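Local coordinates for endoglucanase E-5 (Thermobifida fusca, PDB 2CKS), which hydrolyses internal beta-1,4-glucosidic bonds in cellulose, lichenin and cereal beta-glucans through its glycoside hydrolase family 5 catalytic domain, at residues 182-185 and 186-190; 175-178 and 179-183. All blocks are in the same frame, centred on the assembly; numbering follows the deposited sequence.

How the contacts relate
Both contacts lie in the run of chain that joins TIM-barrel strand 168-170 to strand 199-206, and they share Glu-182 and Gly-183. Neither is deep core: both are partly buried, contact 2 somewhat nearer the middle of the chain (about 16 Å between centres, against about 20 Å). Contact 2 follows helix 173-176 with a tight turn, relies mostly on backbone and serine hydroxyls, and puts Trp-175 against Glu-139, the probable proton donor. Contact 1, at helix 187-191, uses a carboxylate, a water and a salt bridge to Arg-173. A probable hydrogen bond from Ser-184 N to Gly-179 O (2.9 Å) ties them together. Both rest on helix 212-224, through Pro-186 and through Leu-178 and Val-180.

Contact 1: residues 182-185 and 186-190; sequences EGSG and PAEIA
Ser-184 and Glu-188 meet hydroxyl to carboxylate across the bend that leads into helix 187-191. Ser-184 OG donates to Glu-188 OE1 at 2.9 Å, coming in from above the carboxylate, 63° out of its plane. The glutamate gets there by an extended chain: with CG anti to the backbone N (chi1 -179°), it runs back over the residues that precede the helix. At the backbone, Glu-188 N donates to Gly-185 O at 3.3 Å, and Glu-188 CB packs 3.5 Å from that same oxygen. A water lies within bonding distance of both residues, 3.0 Å from Gly-185 O and 2.8 Å from Glu-188 OE1, but with other acceptors nearby it can give a proton to each only part of the time.

The tight side belongs to Pro-186. Its ring is buried against Ala-217, Glu-220 and Ala-221 of helix 212-224 and against Phe-225, while its own carbonyl O takes the helical bond from Ala-190 N at 3.2 Å. Gly-185 runs almost fully extended into the proline, and a side chain at that position would press on Pro-186 CD. Ile-189 is also buried, with Thr-172, Phe-225 and Trp-145 around it. The solvent side is looser: Ala-187 is exposed, and Ser-184 is partly so.

OE1 has one more partner, a salt bridge from Arg-173 NH1. With a leucine in place of Glu-188, Arg-173 would probably lose that mate, and the hydroxyl of Ser-184 would be left without its acceptor and more able to turn. Hydroxyl and guanidinium, joined at times by the water, thus converge on a single carboxylate oxygen, an arrangement likely to favour the charged form of Glu-188 and to fix the first turn of the helix to the loop before it.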
loop_
_atom_site.group_PDB
_atom_site.type_symbol
_atom_site.label_atom_id
_atom_site.label_comp_id
_atom_site.label_asym_id
_atom_site.label_seq_id
_atom_site.Cartn_x
_atom_site.Cartn_y
_atom_site.Cartn_z
ATOM N N GLU A 182 -8.193 15.082 9.948
ATOM C CA GLU A 182 -9.159 15.171 11.054
ATOM C C GLU A 182 -8.627 16.058 12.188
ATOM O O GLU A 182 -8.982 15.877 13.357
ATOM C CB GLU A 182 -9.542 13.760 11.536
ATOM C CG GLU A 182 -10.378 13.008 10.497
ATOM C CD GLU A 182 -10.801 11.605 10.910
ATOM O OE1 GLU A 182 -10.433 11.160 12.019
ATOM O OE2 GLU A 182 -11.515 10.944 10.106
ATOM N N GLY A 183 -7.769 17.014 11.829
ATOM C CA GLY A 183 -7.267 18.024 12.748
ATOM C C GLY A 183 -6.213 17.603 13.756
ATOM O O GLY A 183 -6.022 18.273 14.770
ATOM N N SER A 184 -5.516 16.503 13.483
ATOM C CA SER A 184 -4.478 15.986 14.373
ATOM C C SER A 184 -3.165 15.779 13.616
ATOM O O SER A 184 -2.907 16.444 12.614
ATOM C CB SER A 184 -4.945 14.688 15.040
ATOM O OG SER A 184 -4.093 14.351 16.126
ATOM N N GLY A 185 -2.323 14.871 14.098
ATOM C CA GLY A 185 -1.030 14.632 13.481
ATOM C C GLY A 185 -0.348 13.402 14.044
ATOM O O GLY A 185 -0.902 12.732 14.910
ATOM N N PRO A 186 0.848 13.095 13.555
ATOM C CA PRO A 186 1.553 11.872 13.965
ATOM C C PRO A 186 2.000 11.821 15.425
ATOM O O PRO A 186 2.261 10.734 15.930
ATOM C CB PRO A 186 2.764 11.824 13.027
ATOM C CG PRO A 186 2.925 13.212 12.510
ATOM C CD PRO A 186 1.594 13.855 12.536
ATOM N N ALA A 187 2.079 12.960 16.103
ATOM C CA ALA A 187 2.443 12.952 17.518
ATOM C C ALA A 187 1.472 12.105 18.345
ATOM O O ALA A 187 1.858 11.495 19.332
ATOM C CB ALA A 187 2.511 14.368 18.066
ATOM N N GLU A 188 0.209 12.064 17.929
ATOM C CA GLU A 188 -0.801 11.254 18.599
ATOM C C GLU A 188 -0.425 9.773 18.603
ATOM O O GLU A 188 -0.608 9.078 19.596
ATOM C CB GLU A 188 -2.130 11.449 17.889
ATOM C CG GLU A 188 -3.291 10.696 18.477
ATOM C CD GLU A 188 -4.615 11.227 17.979
ATOM O OE1 GLU A 188 -4.718 11.564 16.768
ATOM O OE2 GLU A 188 -5.545 11.304 18.805
ATOM N N ILE A 189 0.110 9.302 17.480
ATOM C CA ILE A 189 0.556 7.913 17.361
ATOM C C ILE A 189 1.768 7.648 18.247
ATOM O O ILE A 189 1.830 6.645 18.955
ATOM C CB ILE A 189 0.896 7.587 15.880
ATOM C CG1 ILE A 189 -0.357 7.701 15.009
ATOM C CG2 ILE A 189 1.543 6.195 15.754
ATOM C CD1 ILE A 189 -0.053 7.879 13.510
ATOM N N ALA A 190 2.744 8.547 18.207
ATOM C CA ALA A 190 3.978 8.363 18.964
ATOM C C ALA A 190 3.724 8.313 20.461
ATOM O O ALA A 190 4.410 7.566 21.169
ATOM C CB ALA A 190 4.962 9.454 18.635
HETATM O O HOH W 1 -3.322 11.000 14.402
#

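Contact 2: residues 175-178 and 179-183; sequences WSSL and GVSEG
Ser-177 reaches across a type I' beta turn to Ser-181, and its short side chain is worth following outward. Ser-177 CB lies 3.9 Å from Ser-181 N. One bond farther on, Ser-177 OG accepts from Ser-181 N at 3.0 Å in a nearly straight bond (168°). The torsion explains the reach: at chi1 65° OG stands between the backbone N and the carbonyl carbon, turned to the start of the 3-10 segment 180-181. Its single proton faces Gly-174 O, the stronger partner, and Arg-173 O, and may be shared between them.

The turn is closed by Val-180 N, which donates to Ser-177 O at 2.9 Å. The valine side chain crowds the same carbonyl, as Val-180 CG2 packs 3.2 Å from Ser-177 O. Leu-178 and Gly-179 hold the two middle positions, both with positive phi. Gly-179 suits its place, since a side chain there would jam against Leu-178 O.

Trp-175, two residues before Ser-177, brings its indole to Ser-181. Trp-175 CE3 meets Ser-181 OG in the ring plane at 3.4 Å, but the hydroxyl is hydrogen-bonded to Gly-174 O, and Ser-181 has a second conformer, so this touch may not hold throughout the crystal. Beyond it, Glu-182 OE2 lies 4.1 Å from Trp-175 CZ3, with carboxylate and ring planes 79° apart; that oxygen is hydrogen-bonded to Gly-142 N.

The indole also touches Glu-139, which binds a zinc ion in this crystal together with Glu-231. The chemistry is thus that of one serine oxygen serving as both acceptor and donor, joining the chain at Arg-173 and Gly-174 to the 3-10 segment 180-181 next to Trp-175, the tryptophan that packs against the probable proton donor.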
loop_
_atom_site.group_PDB
_atom_site.type_symbol
_atom_site.label_atom_id
_atom_site.label_comp_id
_atom_site.label_asym_id
_atom_site.label_seq_id
_atom_site.Cartn_x
_atom_site.Cartn_y
_atom_site.Cartn_z
ATOM N N TRP A 175 -8.409 8.799 6.902
ATOM C CA TRP A 175 -8.004 8.191 5.636
ATOM C C TRP A 175 -6.488 8.023 5.561
ATOM O O TRP A 175 -5.846 8.307 4.547
ATOM C CB TRP A 175 -8.538 8.986 4.444
ATOM C CG TRP A 175 -10.016 9.036 4.417
ATOM C CD1 TRP A 175 -10.855 8.137 3.841
ATOM C CD2 TRP A 175 -10.843 10.031 5.019
ATOM N NE1 TRP A 175 -12.160 8.525 4.023
ATOM C CE2 TRP A 175 -12.182 9.684 4.751
ATOM C CE3 TRP A 175 -10.589 11.199 5.739
ATOM C CZ2 TRP A 175 -13.259 10.460 5.183
ATOM C CZ3 TRP A 175 -11.662 11.970 6.172
ATOM C CH2 TRP A 175 -12.977 11.593 5.892
ATOM N N SER A 176 -5.927 7.523 6.653
ATOM C CA SER A 176 -4.491 7.295 6.767
ATOM C C SER A 176 -3.690 8.550 6.417
ATOM O O SER A 176 -2.686 8.491 5.710
ATOM C CB SER A 176 -4.068 6.074 5.949
ATOM O OG SER A 176 -4.457 4.892 6.632
ATOM N N SER A 177 -4.130 9.684 6.953
ATOM C CA SER A 177 -3.402 10.943 6.796
ATOM C C SER A 177 -2.582 11.296 8.036
ATOM O O SER A 177 -2.251 12.454 8.241
ATOM C CB SER A 177 -4.379 12.070 6.478
ATOM O OG SER A 177 -5.253 12.300 7.571
ATOM N N LEU A 178 -2.251 10.293 8.846
ATOM C CA LEU A 178 -1.587 10.498 10.133
ATOM C C LEU A 178 -2.383 11.474 11.005
ATOM O O LEU A 178 -1.815 12.187 11.836
ATOM C CB LEU A 178 -0.136 10.970 9.948
ATOM C CG LEU A 178 0.812 9.980 9.252
ATOM C CD1 LEU A 178 2.040 10.696 8.724
ATOM C CD2 LEU A 178 1.213 8.860 10.188
ATOM N N GLY A 179 -3.699 11.496 10.811
ATOM C CA GLY A 179 -4.575 12.389 11.544
ATOM C C GLY A 179 -4.742 13.779 10.956
ATOM O O GLY A 179 -5.592 14.519 11.426
ATOM N N VAL A 180 -3.966 14.141 9.938
ATOM C CA VAL A 180 -3.963 15.525 9.440
ATOM C C VAL A 180 -5.351 15.978 8.955
ATOM O O VAL A 180 -5.777 17.101 9.233
ATOM C CB VAL A 180 -2.910 15.727 8.323
ATOM C CG1 VAL A 180 -3.011 17.126 7.714
ATOM C CG2 VAL A 180 -1.506 15.486 8.855
ATOM N N SER A 181 -6.053 15.099 8.252
ATOM C CA SER A 181 -7.354 15.435 7.680
ATOM C C SER A 181 -8.454 15.573 8.736
ATOM O O SER A 181 -9.520 16.126 8.450
ATOM C CB SER A 181 -7.763 14.388 6.647
ATOM O OG SER A 181 -8.262 13.227 7.276
ATOM N N GLU A 182 -8.193 15.082 9.948
ATOM C CA GLU A 182 -9.159 15.171 11.054
ATOM C C GLU A 182 -8.627 16.058 12.188
ATOM O O GLU A 182 -8.982 15.877 13.357
ATOM C CB GLU A 182 -9.542 13.760 11.536
ATOM C CG GLU A 182 -10.378 13.008 10.497
ATOM C CD GLU A 182 -10.801 11.605 10.910
ATOM O OE1 GLU A 182 -10.433 11.160 12.019
ATOM O OE2 GLU A 182 -11.515 10.944 10.106
ATOM N N GLY A 183 -7.769 17.014 11.829
ATOM C CA GLY A 183 -7.267 18.024 12.748
ATOM C C GLY A 183 -6.213 17.603 13.756
ATOM O O GLY A 183 -6.022 18.273 14.770
#